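Local coordinates for protein mitochondrial association factor 1 (Toxoplasma gondii, PDB 6BXS) that is encoded at a locus required for direct manipulation of host mitochondria and carries a macro domain, a fold that binds ADP-ribose in many relatives, at residues I22-S27 with G32-Y37. Sequence-based numbering, arbitrary orientation.
Sequences IFFGPS and GFTPLY. With SO4 (sulfate ion), chain E.
Pro26 and Gly32 bring the two backbones closest, their CA atoms 4.0 Å apart, where the chain leaving strand 19-24 folds back on itself, and a weak, nearly straight hydrogen bond runs from Ser27 N to Gly32 O (3.4 Å, 171°). Glycine suits position 32, where phi is positive (62°) and a CB would strike Pro26 CA. Serine suits position 27 because a short side chain can turn its hydroxyl onto backbone: with OG lodged between its own N and carbonyl carbon (chi1 63°), Ser27 OG points at Phe33 O, but at 2.4 Å the modelled hydrogen bond is too short to trust in detail. Deeper in, Thr34 crosses Phe24 at about a right angle and lays CG2 over one ring face, a CH-pi contact 4.2 Å from the centroid, while Ile22 CG2 covers the centre of the opposite face. Thr34 OG1 instead bonds Tyr258 N. Further along, Leu36 N and Tyr37 N donate to O2 and O4 of a sulfate (both 3.0 Å), probably from the crystallisation liquor, which Arg29, Thr69 and His159 also hold. Neighbouring amides and polar side chains thus form an anion site that might, as in other macro domains, suit a phosphate of an ADP-ribose-like ligand.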
ATOM      1  N   ILE A  22      13.882  -5.833   0.099  1.00 22.08           N
ATOM      2  CA  ILE A  22      14.303  -5.422  -1.235  1.00 19.65           C
ATOM      3  C   ILE A  22      14.110  -3.924  -1.426  1.00 26.68           C
ATOM      4  O   ILE A  22      13.046  -3.382  -1.118  1.00 22.51           O
ATOM      5  CB  ILE A  22      13.521  -6.177  -2.325  1.00 23.73           C
ATOM      6  CG1 ILE A  22      13.965  -7.640  -2.374  1.00 27.46           C
ATOM      7  CG2 ILE A  22      13.734  -5.535  -3.697  1.00 26.11           C
ATOM      8  CD1 ILE A  22      12.976  -8.554  -3.058  1.00 27.88           C
ATOM      9  N   PHE A  23      15.145  -3.266  -1.943  1.00 21.71           N
ATOM     10  CA  PHE A  23      15.064  -1.860  -2.320  1.00 25.89           C
ATOM     11  C   PHE A  23      15.417  -1.718  -3.792  1.00 25.93           C
ATOM     12  O   PHE A  23      16.593  -1.694  -4.155  1.00 26.74           O
ATOM     13  CB  PHE A  23      15.998  -1.005  -1.466  1.00 24.89           C
ATOM     14  CG  PHE A  23      15.727  -1.101   0.004  1.00 24.50           C
ATOM     15  CD1 PHE A  23      16.327  -2.088   0.765  1.00 28.56           C
ATOM     16  CD2 PHE A  23      14.876  -0.204   0.627  1.00 25.92           C
ATOM     17  CE1 PHE A  23      16.083  -2.182   2.120  1.00 27.16           C
ATOM     18  CE2 PHE A  23      14.628  -0.293   1.983  1.00 29.81           C
ATOM     19  CZ  PHE A  23      15.234  -1.284   2.731  1.00 30.91           C
ATOM     20  N   PHE A  24      14.396  -1.635  -4.637  1.00 21.97           N
ATOM     21  CA  PHE A  24      14.611  -1.545  -6.075  1.00 26.23           C
ATOM     22  C   PHE A  24      15.405  -0.297  -6.425  1.00 23.57           C
ATOM     23  O   PHE A  24      15.170   0.777  -5.869  1.00 25.75           O
ATOM     24  CB  PHE A  24      13.278  -1.544  -6.826  1.00 28.63           C
ATOM     25  CG  PHE A  24      12.602  -2.883  -6.862  1.00 24.82           C
ATOM     26  CD1 PHE A  24      13.056  -3.881  -7.710  1.00 24.56           C
ATOM     27  CD2 PHE A  24      11.507  -3.141  -6.056  1.00 23.72           C
ATOM     28  CE1 PHE A  24      12.434  -5.112  -7.748  1.00 21.93           C
ATOM     29  CE2 PHE A  24      10.880  -4.370  -6.090  1.00 22.35           C
ATOM     30  CZ  PHE A  24      11.343  -5.358  -6.938  1.00 21.70           C
ATOM     31  N   GLY A  25      16.354  -0.451  -7.341  1.00 28.65           N
ATOM     32  CA  GLY A  25      17.142   0.666  -7.825  1.00 28.28           C
ATOM     33  C   GLY A  25      16.393   1.363  -8.940  1.00 28.51           C
ATOM     34  O   GLY A  25      15.260   0.989  -9.246  1.00 28.15           O
ATOM     35  N   PRO A  26      17.023   2.367  -9.568  1.00 28.80           N
ATOM     36  CA  PRO A  26      16.332   3.141 -10.603  1.00 35.23           C
ATOM     37  C   PRO A  26      16.028   2.304 -11.839  1.00 34.47           C
ATOM     38  O   PRO A  26      16.897   1.569 -12.303  1.00 33.01           O
ATOM     39  CB  PRO A  26      17.325   4.262 -10.950  1.00 36.94           C
ATOM     40  CG  PRO A  26      18.500   4.097 -10.036  1.00 34.29           C
ATOM     41  CD  PRO A  26      18.447   2.724  -9.460  1.00 31.81           C
ATOM     42  N   SER A  27      14.807   2.408 -12.354  1.00 31.69           N
ATOM     43  CA  SER A  27      14.451   1.758 -13.609  1.00 36.17           C
ATOM     44  C   SER A  27      14.687   2.717 -14.772  1.00 34.83           C
ATOM     45  O   SER A  27      15.195   3.820 -14.579  1.00 34.02           O
ATOM     46  CB  SER A  27      12.993   1.303 -13.584  1.00 35.53           C
ATOM     47  OG  SER A  27      12.122   2.413 -13.457  1.00 39.74           O
ATOM     48  N   GLY A  32      13.091   6.949 -12.242  1.00 39.11           N
ATOM     49  CA  GLY A  32      13.408   5.570 -11.912  1.00 40.31           C
ATOM     50  C   GLY A  32      12.246   4.812 -11.300  1.00 38.79           C
ATOM     51  O   GLY A  32      12.449   3.902 -10.494  1.00 31.90           O
ATOM     52  N   PHE A  33      11.030   5.184 -11.692  1.00 38.36           N
ATOM     53  CA  PHE A  33       9.812   4.597 -11.132  1.00 35.20           C
ATOM     54  C   PHE A  33       9.768   3.077 -11.303  1.00 32.02           C
ATOM     55  O   PHE A  33       9.927   2.557 -12.406  1.00 29.48           O
ATOM     56  CB  PHE A  33       8.577   5.231 -11.785  1.00 38.25           C
ATOM     57  CG  PHE A  33       7.271   4.743 -11.220  1.00 42.62           C
ATOM     58  CD1 PHE A  33       6.737   5.318 -10.076  1.00 42.39           C
ATOM     59  CD2 PHE A  33       6.573   3.718 -11.836  1.00 38.20           C
ATOM     60  CE1 PHE A  33       5.537   4.872  -9.555  1.00 41.44           C
ATOM     61  CE2 PHE A  33       5.370   3.271 -11.320  1.00 38.33           C
ATOM     62  CZ  PHE A  33       4.852   3.847 -10.178  1.00 39.24           C
ATOM     63  N   THR A  34       9.549   2.375 -10.196  1.00 29.14           N
ATOM     64  CA  THR A  34       9.465   0.917 -10.206  1.00 29.29           C
ATOM     65  C   THR A  34       8.139   0.446 -10.802  1.00 29.58           C
ATOM     66  O   THR A  34       7.092   1.020 -10.501  1.00 30.38           O
ATOM     67  CB  THR A  34       9.612   0.353  -8.780  1.00 24.75           C
ATOM     68  OG1 THR A  34      10.790   0.900  -8.175  1.00 27.51           O
ATOM     69  CG2 THR A  34       9.696  -1.172  -8.796  1.00 24.81           C
ATOM     70  N   PRO A  35       8.172  -0.598 -11.652  1.00 28.07           N
ATOM     71  CA  PRO A  35       6.901  -1.112 -12.175  1.00 31.80           C
ATOM     72  C   PRO A  35       6.002  -1.636 -11.061  1.00 28.99           C
ATOM     73  O   PRO A  35       6.495  -2.220 -10.094  1.00 18.32           O
ATOM     74  CB  PRO A  35       7.332  -2.246 -13.116  1.00 34.40           C
ATOM     75  CG  PRO A  35       8.756  -1.956 -13.448  1.00 35.52           C
ATOM     76  CD  PRO A  35       9.327  -1.311 -12.224  1.00 31.06           C
ATOM     77  N   LEU A  36       4.698  -1.412 -11.193  1.00 25.93           N
ATOM     78  CA  LEU A  36       3.732  -1.872 -10.203  1.00 22.80           C
ATOM     79  C   LEU A  36       3.768  -3.390 -10.084  1.00 24.69           C
ATOM     80  O   LEU A  36       3.774  -3.936  -8.981  1.00 19.85           O
ATOM     81  CB  LEU A  36       2.322  -1.406 -10.571  1.00 27.35           C
ATOM     82  CG  LEU A  36       1.972   0.057 -10.277  1.00 22.98           C
ATOM     83  CD1 LEU A  36       3.012   1.018 -10.823  1.00 30.44           C
ATOM     84  CD2 LEU A  36       0.604   0.379 -10.857  1.00 27.85           C
ATOM     85  N   TYR A  37       3.800  -4.063 -11.230  1.00 25.50           N
ATOM     86  CA  TYR A  37       3.811  -5.522 -11.270  1.00 28.48           C
ATOM     87  C   TYR A  37       4.736  -6.023 -12.370  1.00 31.39           C
ATOM     88  O   TYR A  37       4.852  -5.406 -13.428  1.00 29.17           O
ATOM     89  CB  TYR A  37       2.399  -6.065 -11.489  1.00 28.91           C
ATOM     90  CG  TYR A  37       1.453  -5.790 -10.344  1.00 28.81           C
ATOM     91  CD1 TYR A  37       0.728  -4.607 -10.284  1.00 27.65           C
ATOM     92  CD2 TYR A  37       1.283  -6.715  -9.321  1.00 28.77           C
ATOM     93  CE1 TYR A  37      -0.138  -4.352  -9.237  1.00 25.07           C
ATOM     94  CE2 TYR A  37       0.422  -6.468  -8.270  1.00 29.73           C
ATOM     95  CZ  TYR A  37      -0.288  -5.286  -8.233  1.00 27.37           C
ATOM     96  OH  TYR A  37      -1.148  -5.035  -7.188  1.00 21.49           O
TER
HETATM   97  S   SO4 E 502       3.263  -1.633 -14.704  1.00 42.51           S
HETATM   98  O1  SO4 E 502       1.921  -1.397 -15.231  1.00 38.80           O
HETATM   99  O2  SO4 E 502       3.661  -0.501 -13.872  1.00 29.60           O
HETATM  100  O3  SO4 E 502       4.209  -1.778 -15.808  1.00 40.01           O
HETATM  101  O4  SO4 E 502       3.262  -2.855 -13.905  1.00 33.59           O